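Local coordinates for aspartokinase (Synechocystis, PDB 3L76), which probably catalyses the ATP-dependent phosphorylation of the beta-carboxyl group of L-aspartate, and binds lysine and threonine in pockets lined by its ACT domains, at residues 23-28 with 234-239; 72-77 with 147-152; 199-204 with 434-439; 217-222 with 260-265. All coordinates share one frame; numbering follows the deposited sequence.

Interaction 1 lies on the surface and interactions 2, 3 and 4 are partly buried. Interaction 1 joins helix 16-31 to a loop of the amino acid kinase fold by charge, two arginines sharing one aspartate. Interaction 2 puts helix 63-87 against the end of strand 145-148 with methyl contacts, beside the second subunit. Interactions 3 and 4 tie neighbouring helices, 199-204 and 215-224, to the starts of strands in the ACT region, each at a classic beta bulge; Arg436 and Asp262 hold matching places in the similar sequences AVRGVA and AVDGVE. They meet where Asp200 OD1 and Arg222 NH1 form a salt bridge of 2.8 Å.

Interaction 1 of 4, residues 23-28 with 234-239; sequences AQRIKR and WSDEPG
A surface salt-bridge network of Arg25, Arg28 and Asp236 ties helix 16-31 to the loop that connects strand 228-232 with its antiparallel neighbour 240-243. The two arginines stand three residues apart on the helix, hence on one face, and both reach OD2 of Asp236. Arg28 NH2 comes within 2.8 Å of Asp236 OD2, meeting it at the edge of the guanidinium, while Arg25 NH1 approaches Asp236 OD2 obliquely at 3.2 Å. The groups are not coplanar: the carboxylate is turned 63° from the Arg28 guanidinium.

Arg25 does a second job. Its NH2 donates a nearly straight hydrogen bond to Ser235 O (2.7 Å, 173°), with the oxygen lying in the guanidinium plane, and the same nitrogen also bonds Ser233 O. Arginine suits this place because its separate N-H groups can serve two backbone carbonyls and a carboxylate at once. The side chain leaves the helix with CG trans to the backbone N and bends at chi3 (-58°), which turns the group to the loop. Arg28 folds over its neighbour, with Arg25 CA 3.6 Å above one face of the Arg28 guanidinium, towards its rim. The loop itself is shaped by an ST turn, in which Ser235 OG accepts from Glu237 N at 2.8 Å.

Replacing Arg25 by a leucine would probably leave the carbonyl of Ser235 without this donor and Asp236 with Arg28 as its one arginine partner here. Because one carboxylate oxygen serves two cations, the negative charge of Asp236 is likely to be stabilised.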
loop_
_atom_site.group_PDB
_atom_site.type_symbol
_atom_site.label_atom_id
_atom_site.label_comp_id
_atom_site.label_asym_id
_atom_site.label_seq_id
_atom_site.Cartn_x
_atom_site.Cartn_y
_atom_site.Cartn_z
ATOM N N ALA A 23 -15.302 15.987 2.115
ATOM C CA ALA A 23 -15.284 16.387 0.716
ATOM C C ALA A 23 -16.217 17.578 0.492
ATOM O O ALA A 23 -15.882 18.525 -0.227
ATOM C CB ALA A 23 -15.685 15.208 -0.168
ATOM N N GLN A 24 -17.387 17.526 1.119
ATOM C CA GLN A 24 -18.345 18.614 1.026
ATOM C C GLN A 24 -17.740 19.897 1.579
ATOM O O GLN A 24 -17.731 20.923 0.897
ATOM C CB GLN A 24 -19.631 18.268 1.774
ATOM C CG GLN A 24 -20.902 18.647 1.021
ATOM C CD GLN A 24 -20.980 17.999 -0.350
ATOM O OE1 GLN A 24 -20.861 16.779 -0.487
ATOM N NE2 GLN A 24 -21.177 18.816 -1.375
ATOM N N ARG A 25 -17.221 19.832 2.804
ATOM C CA ARG A 25 -16.635 21.009 3.448
ATOM C C ARG A 25 -15.466 21.582 2.655
ATOM O O ARG A 25 -15.345 22.799 2.510
ATOM C CB ARG A 25 -16.176 20.708 4.873
ATOM C CG ARG A 25 -15.442 21.886 5.516
ATOM C CD ARG A 25 -14.557 21.454 6.680
ATOM N NE ARG A 25 -15.323 20.765 7.715
ATOM C CZ ARG A 25 -15.948 21.378 8.714
ATOM N NH1 ARG A 25 -15.902 22.700 8.822
ATOM N NH2 ARG A 25 -16.620 20.670 9.612
ATOM N N ILE A 26 -14.598 20.706 2.155
ATOM C CA ILE A 26 -13.485 21.146 1.328
ATOM C C ILE A 26 -14.017 21.964 0.155
ATOM O O ILE A 26 -13.558 23.082 -0.090
ATOM C CB ILE A 26 -12.643 19.965 0.804
ATOM C CG1 ILE A 26 -12.056 19.162 1.961
ATOM C CG2 ILE A 26 -11.518 20.470 -0.082
ATOM C CD1 ILE A 26 -11.145 18.037 1.517
ATOM N N LYS A 27 -14.992 21.409 -0.564
ATOM C CA LYS A 27 -15.623 22.127 -1.667
ATOM C C LYS A 27 -16.104 23.509 -1.220
ATOM O O LYS A 27 -15.776 24.519 -1.854
ATOM C CB LYS A 27 -16.773 21.318 -2.253
ATOM N N ARG A 28 -16.870 23.553 -0.127
ATOM C CA ARG A 28 -17.373 24.825 0.398
ATOM C C ARG A 28 -16.218 25.786 0.677
ATOM O O ARG A 28 -16.301 26.977 0.358
ATOM C CB ARG A 28 -18.208 24.622 1.668
ATOM C CG ARG A 28 -19.279 23.538 1.576
ATOM C CD ARG A 28 -20.340 23.694 2.670
ATOM N NE ARG A 28 -19.752 23.998 3.972
ATOM C CZ ARG A 28 -19.557 23.105 4.937
ATOM N NH1 ARG A 28 -19.913 21.838 4.752
ATOM N NH2 ARG A 28 -19.008 23.479 6.090
ATOM N N TRP A 234 -17.471 17.324 12.713
ATOM C CA TRP A 234 -18.920 17.206 12.842
ATOM C C TRP A 234 -19.549 18.520 13.289
ATOM O O TRP A 234 -20.627 18.539 13.878
ATOM C CB TRP A 234 -19.265 16.099 13.839
ATOM C CG TRP A 234 -18.788 14.742 13.416
ATOM C CD1 TRP A 234 -19.542 13.734 12.885
ATOM C CD2 TRP A 234 -17.446 14.247 13.478
ATOM N NE1 TRP A 234 -18.753 12.642 12.617
ATOM C CE2 TRP A 234 -17.460 12.932 12.973
ATOM C CE3 TRP A 234 -16.232 14.789 13.912
ATOM C CZ2 TRP A 234 -16.310 12.152 12.892
ATOM C CZ3 TRP A 234 -15.093 14.014 13.827
ATOM C CH2 TRP A 234 -15.140 12.709 13.323
ATOM N N SER A 235 -18.869 19.620 12.991
ATOM C CA SER A 235 -19.264 20.930 13.483
ATOM C C SER A 235 -18.724 22.014 12.562
ATOM O O SER A 235 -17.834 21.767 11.753
ATOM C CB SER A 235 -18.730 21.131 14.909
ATOM O OG SER A 235 -18.723 22.496 15.294
ATOM N N ASP A 236 -19.272 23.216 12.677
ATOM C CA ASP A 236 -18.687 24.361 11.997
ATOM C C ASP A 236 -18.247 25.427 13.010
ATOM O O ASP A 236 -18.073 26.601 12.674
ATOM C CB ASP A 236 -19.639 24.917 10.934
ATOM C CG ASP A 236 -19.706 24.031 9.691
ATOM O OD1 ASP A 236 -20.650 23.221 9.575
ATOM O OD2 ASP A 236 -18.808 24.139 8.831
ATOM N N GLU A 237 -18.047 25.004 14.255
ATOM C CA GLU A 237 -17.586 25.919 15.297
ATOM C C GLU A 237 -16.100 26.259 15.153
ATOM O O GLU A 237 -15.318 25.459 14.634
ATOM C CB GLU A 237 -17.900 25.370 16.685
ATOM C CG GLU A 237 -19.391 25.309 16.974
ATOM C CD GLU A 237 -20.074 26.661 16.837
ATOM O OE1 GLU A 237 -19.458 27.684 17.211
ATOM O OE2 GLU A 237 -21.232 26.697 16.362
ATOM N N PRO A 238 -15.718 27.464 15.601
ATOM C CA PRO A 238 -14.386 28.056 15.411
ATOM C C PRO A 238 -13.222 27.163 15.864
ATOM O O PRO A 238 -12.147 27.206 15.261
ATOM C CB PRO A 238 -14.437 29.314 16.279
ATOM C CG PRO A 238 -15.865 29.648 16.384
ATOM C CD PRO A 238 -16.614 28.354 16.357
ATOM N N GLY A 239 -13.430 26.376 16.913
ATOM C CA GLY A 239 -12.395 25.495 17.399
ATOM C C GLY A 239 -11.381 26.256 18.231
ATOM O O GLY A 239 -11.634 27.373 18.671
#

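Interaction 2 of 4, residues 72-77 with 147-152; sequences TGEQVS and ITTLGR
The Thr149 methyl, CG2, lies beside CG and the OE1 branch of the Glu74 carboxylate, and CD1 of Ile147 meets the amide of Gln75; these two pairs carry the contact. CG2 of Thr149 is 3.5 Å from Glu74 CD and 3.7 Å from Glu74 CG, the two side chains crossing at a slant. The Glu74 chain bends at chi2 (-129°), which lays its carboxylate beside the methyl. Thr149 turns that methyl to the helix by holding CG2 on the far side of CB from its own carbonyl carbon. The next residue of the helix, Gln75, extends outward and Ile147 comes to meet it from the opposite direction: Ile147 CD1 sits 3.8 Å from Gln75 CD, with Ile147 CG2 4.0 Å from Gln75 NE2.

Beyond this first shell, Gln75 is fixed by its polar ends. NE2 is bonded to Ser71 OG, one turn earlier in helix 63-87, and the Gln75 amides of the two subunits are hydrogen-bonded NE2 to OE1. Ile147 likewise packs on Ile147 of the second subunit. Helix 63-87 thus packs on the turn at the end of strand 145-148 within the amino acid kinase fold, at the dimer interface.

With an alanine at Glu74, the Thr149 methyl is likely to lose the cover of CG and CD, leaving a gap between helix and loop. Glutamine fits its place by combining a flat amide that a methyl can rest against with the ability to pair with its copy. Across the two segments the contact is thus held by van der Waals packing, while the polar bonds that orient Gln75 come from its own helix and from the other subunit.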
loop_
_atom_site.group_PDB
_atom_site.type_symbol
_atom_site.label_atom_id
_atom_site.label_comp_id
_atom_site.label_asym_id
_atom_site.label_seq_id
_atom_site.Cartn_x
_atom_site.Cartn_y
_atom_site.Cartn_z
ATOM N N THR A 72 0.318 2.502 3.315
ATOM C CA THR A 72 -0.735 2.076 2.392
ATOM C C THR A 72 -2.126 2.560 2.794
ATOM O O THR A 72 -2.969 2.828 1.927
ATOM C CB THR A 72 -0.776 0.552 2.211
ATOM O OG1 THR A 72 -1.191 -0.059 3.437
ATOM C CG2 THR A 72 0.591 0.013 1.779
ATOM N N GLY A 73 -2.360 2.675 4.101
ATOM C CA GLY A 73 -3.636 3.158 4.605
ATOM C C GLY A 73 -3.882 4.606 4.229
ATOM O O GLY A 73 -5.017 5.026 3.990
ATOM N N GLU A 74 -2.794 5.364 4.176
ATOM C CA GLU A 74 -2.823 6.766 3.799
ATOM C C GLU A 74 -3.083 6.889 2.308
ATOM O O GLU A 74 -3.821 7.773 1.862
ATOM C CB GLU A 74 -1.487 7.419 4.144
ATOM C CG GLU A 74 -0.918 6.969 5.478
ATOM C CD GLU A 74 -0.525 8.142 6.349
ATOM O OE1 GLU A 74 0.281 8.983 5.887
ATOM O OE2 GLU A 74 -1.030 8.226 7.491
ATOM N N GLN A 75 -2.482 5.997 1.534
ATOM C CA GLN A 75 -2.703 6.012 0.095
ATOM C C GLN A 75 -4.152 5.750 -0.269
ATOM O O GLN A 75 -4.671 6.418 -1.163
ATOM C CB GLN A 75 -1.805 5.020 -0.626
ATOM C CG GLN A 75 -0.377 5.455 -0.743
ATOM C CD GLN A 75 0.505 4.322 -1.198
ATOM O OE1 GLN A 75 0.423 3.889 -2.353
ATOM N NE2 GLN A 75 1.346 3.819 -0.291
ATOM N N VAL A 76 -4.809 4.790 0.390
ATOM C CA VAL A 76 -6.186 4.484 -0.022
ATOM C C VAL A 76 -7.083 5.666 0.303
ATOM O O VAL A 76 -7.985 6.008 -0.458
ATOM C CB VAL A 76 -6.786 3.127 0.525
ATOM C CG1 VAL A 76 -5.711 2.153 0.971
ATOM C CG2 VAL A 76 -7.847 3.357 1.606
ATOM N N SER A 77 -6.788 6.320 1.415
ATOM C CA SER A 77 -7.578 7.459 1.875
ATOM C C SER A 77 -7.568 8.674 0.928
ATOM O O SER A 77 -8.617 9.256 0.649
ATOM C CB SER A 77 -7.127 7.871 3.285
ATOM O OG SER A 77 -7.259 6.793 4.202
ATOM N N ILE A 147 7.478 5.189 -1.307
ATOM C CA ILE A 147 6.479 5.860 -0.469
ATOM C C ILE A 147 6.532 5.364 0.985
ATOM O O ILE A 147 6.377 4.171 1.261
ATOM C CB ILE A 147 5.027 5.693 -0.996
ATOM C CG1 ILE A 147 4.973 5.766 -2.523
ATOM C CG2 ILE A 147 4.120 6.753 -0.390
ATOM C CD1 ILE A 147 3.594 5.541 -3.086
ATOM N N THR A 148 6.756 6.288 1.910
ATOM C CA THR A 148 6.691 5.980 3.332
ATOM C C THR A 148 6.047 7.123 4.097
ATOM O O THR A 148 5.945 8.245 3.601
ATOM C CB THR A 148 8.081 5.730 3.933
ATOM O OG1 THR A 148 8.910 6.885 3.732
ATOM C CG2 THR A 148 8.727 4.510 3.290
ATOM N N THR A 149 5.616 6.831 5.315
ATOM C CA THR A 149 5.057 7.852 6.179
ATOM C C THR A 149 6.090 8.240 7.234
ATOM O O THR A 149 7.174 7.652 7.296
ATOM C CB THR A 149 3.778 7.353 6.844
ATOM O OG1 THR A 149 4.065 6.167 7.595
ATOM C CG2 THR A 149 2.741 7.038 5.786
ATOM N N LEU A 150 5.757 9.232 8.056
ATOM C CA LEU A 150 6.689 9.731 9.070
ATOM C C LEU A 150 6.506 9.069 10.433
ATOM O O LEU A 150 7.275 9.331 11.359
ATOM C CB LEU A 150 6.568 11.250 9.226
ATOM C CG LEU A 150 6.773 12.092 7.967
ATOM C CD1 LEU A 150 6.591 13.569 8.274
ATOM C CD2 LEU A 150 8.141 11.829 7.371
ATOM N N GLY A 151 5.482 8.231 10.560
ATOM C CA GLY A 151 5.212 7.546 11.809
ATOM C C GLY A 151 3.892 7.934 12.449
ATOM O O GLY A 151 3.019 8.508 11.794
ATOM N N ARG A 152 3.756 7.623 13.737
ATOM C CA ARG A 152 2.502 7.805 14.469
ATOM C C ARG A 152 1.899 9.199 14.307
ATOM O O ARG A 152 0.777 9.347 13.813
ATOM C CB ARG A 152 2.700 7.481 15.944
#

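Interaction 3 of 4, residues 199-204 with 434-439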
loop_
_atom_site.group_PDB
_atom_site.type_symbol
_atom_site.label_atom_id
_atom_site.label_comp_id
_atom_site.label_asym_id
_atom_site.label_seq_id
_atom_site.Cartn_x
_atom_site.Cartn_y
_atom_site.Cartn_z
ATOM N N CYS A 199 1.477 28.223 21.405
ATOM C CA CYS A 199 2.269 27.043 21.124
ATOM C C CYS A 199 2.947 26.583 22.403
ATOM O O CYS A 199 2.844 25.415 22.790
ATOM C CB CYS A 199 3.320 27.341 20.048
ATOM S SG CYS A 199 2.612 27.639 18.398
ATOM N N ASP A 200 3.635 27.507 23.065
ATOM C CA ASP A 200 4.397 27.154 24.248
ATOM C C ASP A 200 3.495 26.579 25.338
ATOM O O ASP A 200 3.850 25.591 25.985
ATOM C CB ASP A 200 5.215 28.343 24.743
ATOM C CG ASP A 200 6.465 28.561 23.922
ATOM O OD1 ASP A 200 6.988 27.572 23.377
ATOM O OD2 ASP A 200 6.937 29.707 23.822
ATOM N N GLU A 201 2.321 27.181 25.507
ATOM C CA GLU A 201 1.350 26.692 26.466
ATOM C C GLU A 201 0.899 25.314 26.054
ATOM O O GLU A 201 0.770 24.430 26.884
ATOM C CB GLU A 201 0.144 27.632 26.565
ATOM C CG GLU A 201 0.459 28.985 27.173
ATOM C CD GLU A 201 -0.704 29.945 27.100
ATOM O OE1 GLU A 201 -0.692 30.940 27.849
ATOM O OE2 GLU A 201 -1.623 29.710 26.293
ATOM N N MET A 202 0.662 25.139 24.758
ATOM C CA MET A 202 0.159 23.878 24.235
ATOM C C MET A 202 1.183 22.789 24.480
ATOM O O MET A 202 0.838 21.650 24.788
ATOM C CB MET A 202 -0.147 24.003 22.745
ATOM C CG MET A 202 -0.825 22.776 22.122
ATOM S SD MET A 202 -2.452 22.432 22.804
ATOM C CE MET A 202 -2.157 20.891 23.674
ATOM N N LEU A 203 2.451 23.153 24.345
ATOM C CA LEU A 203 3.536 22.224 24.608
ATOM C C LEU A 203 3.605 21.846 26.093
ATOM O O LEU A 203 3.714 20.675 26.432
ATOM C CB LEU A 203 4.872 22.800 24.122
ATOM C CG LEU A 203 5.035 22.925 22.596
ATOM C CD1 LEU A 203 6.291 23.688 22.209
ATOM C CD2 LEU A 203 5.055 21.559 21.936
ATOM N N GLU A 204 3.522 22.829 26.979
ATOM C CA GLU A 204 3.583 22.524 28.406
ATOM C C GLU A 204 2.335 21.772 28.862
ATOM O O GLU A 204 2.372 21.060 29.859
ATOM C CB GLU A 204 3.809 23.780 29.258
ATOM C CG GLU A 204 5.218 24.362 29.169
ATOM C CD GLU A 204 6.282 23.481 29.828
ATOM O OE1 GLU A 204 5.999 22.316 30.162
ATOM O OE2 GLU A 204 7.427 23.947 29.994
ATOM N N ALA A 434 -2.556 34.742 33.593
ATOM C CA ALA A 434 -1.559 34.045 34.392
ATOM C C ALA A 434 -1.580 32.531 34.157
ATOM O O ALA A 434 -0.533 31.913 33.968
ATOM C CB ALA A 434 -1.751 34.358 35.864
ATOM N N VAL A 435 -2.778 31.945 34.180
ATOM C CA VAL A 435 -2.952 30.512 33.970
ATOM C C VAL A 435 -3.913 30.240 32.809
ATOM O O VAL A 435 -4.967 30.856 32.721
ATOM C CB VAL A 435 -3.479 29.833 35.251
ATOM C CG1 VAL A 435 -4.075 28.458 34.953
ATOM C CG2 VAL A 435 -2.367 29.739 36.290
ATOM N N ARG A 436 -3.553 29.320 31.920
ATOM C CA ARG A 436 -4.412 28.976 30.791
ATOM C C ARG A 436 -5.153 27.649 30.984
ATOM O O ARG A 436 -6.307 27.515 30.597
ATOM C CB ARG A 436 -3.605 28.940 29.496
ATOM C CG ARG A 436 -4.438 28.688 28.254
ATOM C CD ARG A 436 -4.063 29.666 27.162
ATOM N NE ARG A 436 -4.901 30.861 27.160
ATOM C CZ ARG A 436 -4.590 31.998 26.545
ATOM N NH1 ARG A 436 -3.443 32.119 25.893
ATOM N NH2 ARG A 436 -5.424 33.026 26.593
ATOM N N GLY A 437 -4.479 26.669 31.571
ATOM C CA GLY A 437 -5.096 25.386 31.853
ATOM C C GLY A 437 -4.367 24.644 32.954
ATOM O O GLY A 437 -3.256 25.007 33.325
ATOM N N VAL A 438 -4.988 23.598 33.483
ATOM C CA VAL A 438 -4.398 22.837 34.573
ATOM C C VAL A 438 -4.550 21.358 34.282
ATOM O O VAL A 438 -5.424 20.962 33.523
ATOM C CB VAL A 438 -5.055 23.174 35.935
ATOM C CG1 VAL A 438 -4.848 24.636 36.271
ATOM C CG2 VAL A 438 -6.527 22.844 35.906
ATOM N N ALA A 439 -3.700 20.537 34.885
ATOM C CA ALA A 439 -3.707 19.116 34.575
ATOM C C ALA A 439 -3.237 18.247 35.743
ATOM O O ALA A 439 -2.593 18.721 36.677
ATOM C CB ALA A 439 -2.879 18.843 33.334
#
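Glu201 OE2 receives Arg436 NH1 at 3.0 Å in a salt bridge whose hydrogen bond, as modelled, is close to straight (165°). That oxygen sits too near another atom of the model for its exact place to be sure, and the details of the bond are to be taken with caution. As modelled, OE2 lies at the edge of the Arg436 guanidinium and in its plane. The carboxylate is turned almost perpendicular to that plane, 78° away, an arrangement that suggests a meeting through one oxygen and one nitrogen and not a flat two-pronged pair. The other oxygen, OE1, stands 3.6 Å from Arg436 NH1 and takes a hydrogen bond from the backbone N of Ser535.

Glutamate has the length for this: its chain runs extended beyond CG, out from helix 199-204. Arg436 approaches across it and bends at both chi2 and chi3, folding the guanidinium round to the acid. The arginine stands at a classic beta bulge, where Arg436 and Gly437 both face Val533, at the start of strand 437-453.

The contact therefore links a helix of the amino acid kinase fold to the ACT region. On the same helix Glu204 bonds Ser392, Glu393 N and Ser564, residues that line two pockets for bound lysine, which makes this helix a plausible route between effector sites and kinase. A charge on the buried Glu201 would probably need compensation; the arginine, the Ser535 N-H and its place in the first turn of the helix would all tend to favour the ionised form.

Interaction 4 of 4, residues 217-222 with 260-265; sequences AVEIAR and AVDGVE
Glu219 and Asp262 make the close-packed part of this contact, their carboxylates approaching from opposite directions and stacking with planes 19° apart. The nearest approach is to the methylene of the aspartate: Glu219 CD lies 3.6 Å from Asp262 CB. Two acids so placed would probably repel, Glu219 OE2 being 4.0 Å from Asp262 OD1, but each has donors of its own. Glu219, the buried member, has OE1 bonded to the backbone N of Ala363.

The looser side belongs to Arg222 and Asp262, both partly exposed, where the touch is at one point. Arg222 NH2 reaches Asp262 OD2 at 3.0 Å in a salt bridge, the oxygen lying in the guanidinium plane at its edge. Arginine provides the needed reach: its chain starts out pointing away from the backbone N (chi1 -178°), and a bend at chi3 swings the group over towards the acid. Its NH1 is taken by Asp200 OD1 of helix 199-204, while Asn223 ND2 also bonds Asp262 OD2; a long, weak ion pair adds Lys259 NZ near OD1.

Helix 215-224 is in this way joined to the start of strand 263-267, between the kinase fold and the ACT region, where that strand pairs with strand 348-361. Asp262 sits in a classic beta bulge, it and Gly263 both facing Ala361, and its side chain is directed to the helix. Arg222 thus lies between two aspartates, Asp200 and Asp262, and its positive charge probably offsets the crowding of negative groups. The partners of each acid probably make the stacking tolerable; without them one acid might more readily take up a proton.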
loop_
_atom_site.group_PDB
_atom_site.type_symbol
_atom_site.label_atom_id
_atom_site.label_comp_id
_atom_site.label_asym_id
_atom_site.label_seq_id
_atom_site.Cartn_x
_atom_site.Cartn_y
_atom_site.Cartn_z
ATOM N N ALA A 217 4.527 18.935 16.096
ATOM C CA ALA A 217 3.891 19.753 15.078
ATOM C C ALA A 217 3.574 21.175 15.568
ATOM O O ALA A 217 3.757 22.167 14.839
ATOM C CB ALA A 217 2.637 19.059 14.566
ATOM N N VAL A 218 3.090 21.283 16.798
ATOM C CA VAL A 218 2.861 22.608 17.357
ATOM C C VAL A 218 4.189 23.364 17.492
ATOM O O VAL A 218 4.230 24.576 17.307
ATOM C CB VAL A 218 2.043 22.571 18.676
ATOM C CG1 VAL A 218 2.474 21.426 19.527
ATOM C CG2 VAL A 218 2.189 23.873 19.430
ATOM N N GLU A 219 5.269 22.630 17.761
ATOM C CA GLU A 219 6.598 23.215 17.859
ATOM C C GLU A 219 7.151 23.658 16.501
ATOM O O GLU A 219 7.881 24.648 16.404
ATOM C CB GLU A 219 7.559 22.245 18.546
ATOM C CG GLU A 219 9.032 22.671 18.534
ATOM C CD GLU A 219 9.886 21.711 19.338
ATOM O OE1 GLU A 219 9.980 21.883 20.583
ATOM O OE2 GLU A 219 10.433 20.766 18.730
ATOM N N ILE A 220 6.815 22.926 15.447
ATOM C CA ILE A 220 7.222 23.338 14.105
ATOM C C ILE A 220 6.455 24.600 13.736
ATOM O O ILE A 220 7.051 25.561 13.267
ATOM C CB ILE A 220 7.026 22.224 13.071
ATOM C CG1 ILE A 220 8.117 21.166 13.243
ATOM C CG2 ILE A 220 7.104 22.779 11.659
ATOM C CD1 ILE A 220 7.738 19.839 12.638
ATOM N N ALA A 221 5.151 24.609 14.007
ATOM C CA ALA A 221 4.319 25.786 13.765
ATOM C C ALA A 221 4.857 27.026 14.478
ATOM O O ALA A 221 4.978 28.096 13.869
ATOM C CB ALA A 221 2.874 25.533 14.161
ATOM N N ARG A 222 5.186 26.891 15.760
ATOM C CA ARG A 222 5.743 28.022 16.490
ATOM C C ARG A 222 6.992 28.532 15.787
ATOM O O ARG A 222 7.167 29.740 15.618
ATOM C CB ARG A 222 6.102 27.666 17.943
ATOM C CG ARG A 222 6.644 28.866 18.751
ATOM C CD ARG A 222 7.440 28.457 20.002
ATOM N NE ARG A 222 8.688 27.788 19.657
ATOM C CZ ARG A 222 9.207 26.773 20.344
ATOM N NH1 ARG A 222 8.574 26.298 21.409
ATOM N NH2 ARG A 222 10.345 26.217 19.955
ATOM N N ALA A 260 15.317 15.250 19.405
ATOM C CA ALA A 260 14.847 15.203 20.788
ATOM C C ALA A 260 14.795 16.615 21.344
ATOM O O ALA A 260 13.874 16.978 22.053
ATOM C CB ALA A 260 15.752 14.347 21.635
ATOM N N VAL A 261 15.778 17.418 20.967
ATOM C CA VAL A 261 15.944 18.737 21.529
ATOM C C VAL A 261 15.882 19.812 20.458
ATOM O O VAL A 261 16.644 19.790 19.510
ATOM C CB VAL A 261 17.292 18.824 22.271
ATOM C CG1 VAL A 261 17.711 20.289 22.497
ATOM C CG2 VAL A 261 17.220 18.024 23.568
ATOM N N ASP A 262 14.964 20.750 20.635
ATOM C CA ASP A 262 14.824 21.894 19.754
ATOM C C ASP A 262 15.792 23.036 20.043
ATOM O O ASP A 262 16.203 23.737 19.124
ATOM C CB ASP A 262 13.421 22.449 19.851
ATOM C CG ASP A 262 13.128 23.447 18.756
ATOM O OD1 ASP A 262 13.412 23.158 17.570
ATOM O OD2 ASP A 262 12.598 24.513 19.082
ATOM N N GLY A 263 16.139 23.242 21.314
ATOM C CA GLY A 263 16.955 24.385 21.667
ATOM C C GLY A 263 17.685 24.325 22.986
ATOM O O GLY A 263 17.346 23.544 23.858
ATOM N N VAL A 264 18.713 25.158 23.112
ATOM C CA VAL A 264 19.463 25.317 24.354
ATOM C C VAL A 264 19.188 26.714 24.890
ATOM O O VAL A 264 19.112 27.675 24.113
ATOM C CB VAL A 264 21.013 25.195 24.158
ATOM C CG1 VAL A 264 21.718 25.588 25.424
ATOM C CG2 VAL A 264 21.424 23.798 23.805
ATOM N N GLU A 265 19.060 26.837 26.213
ATOM C CA GLU A 265 18.787 28.135 26.832
ATOM C C GLU A 265 19.753 28.487 27.957
ATOM O O GLU A 265 20.231 27.604 28.662
ATOM C CB GLU A 265 17.352 28.180 27.320
ATOM C CG GLU A 265 16.366 28.132 26.186
ATOM C CD GLU A 265 14.951 27.875 26.634
ATOM O OE1 GLU A 265 14.732 27.725 27.840
ATOM O OE2 GLU A 265 14.049 27.809 25.775
#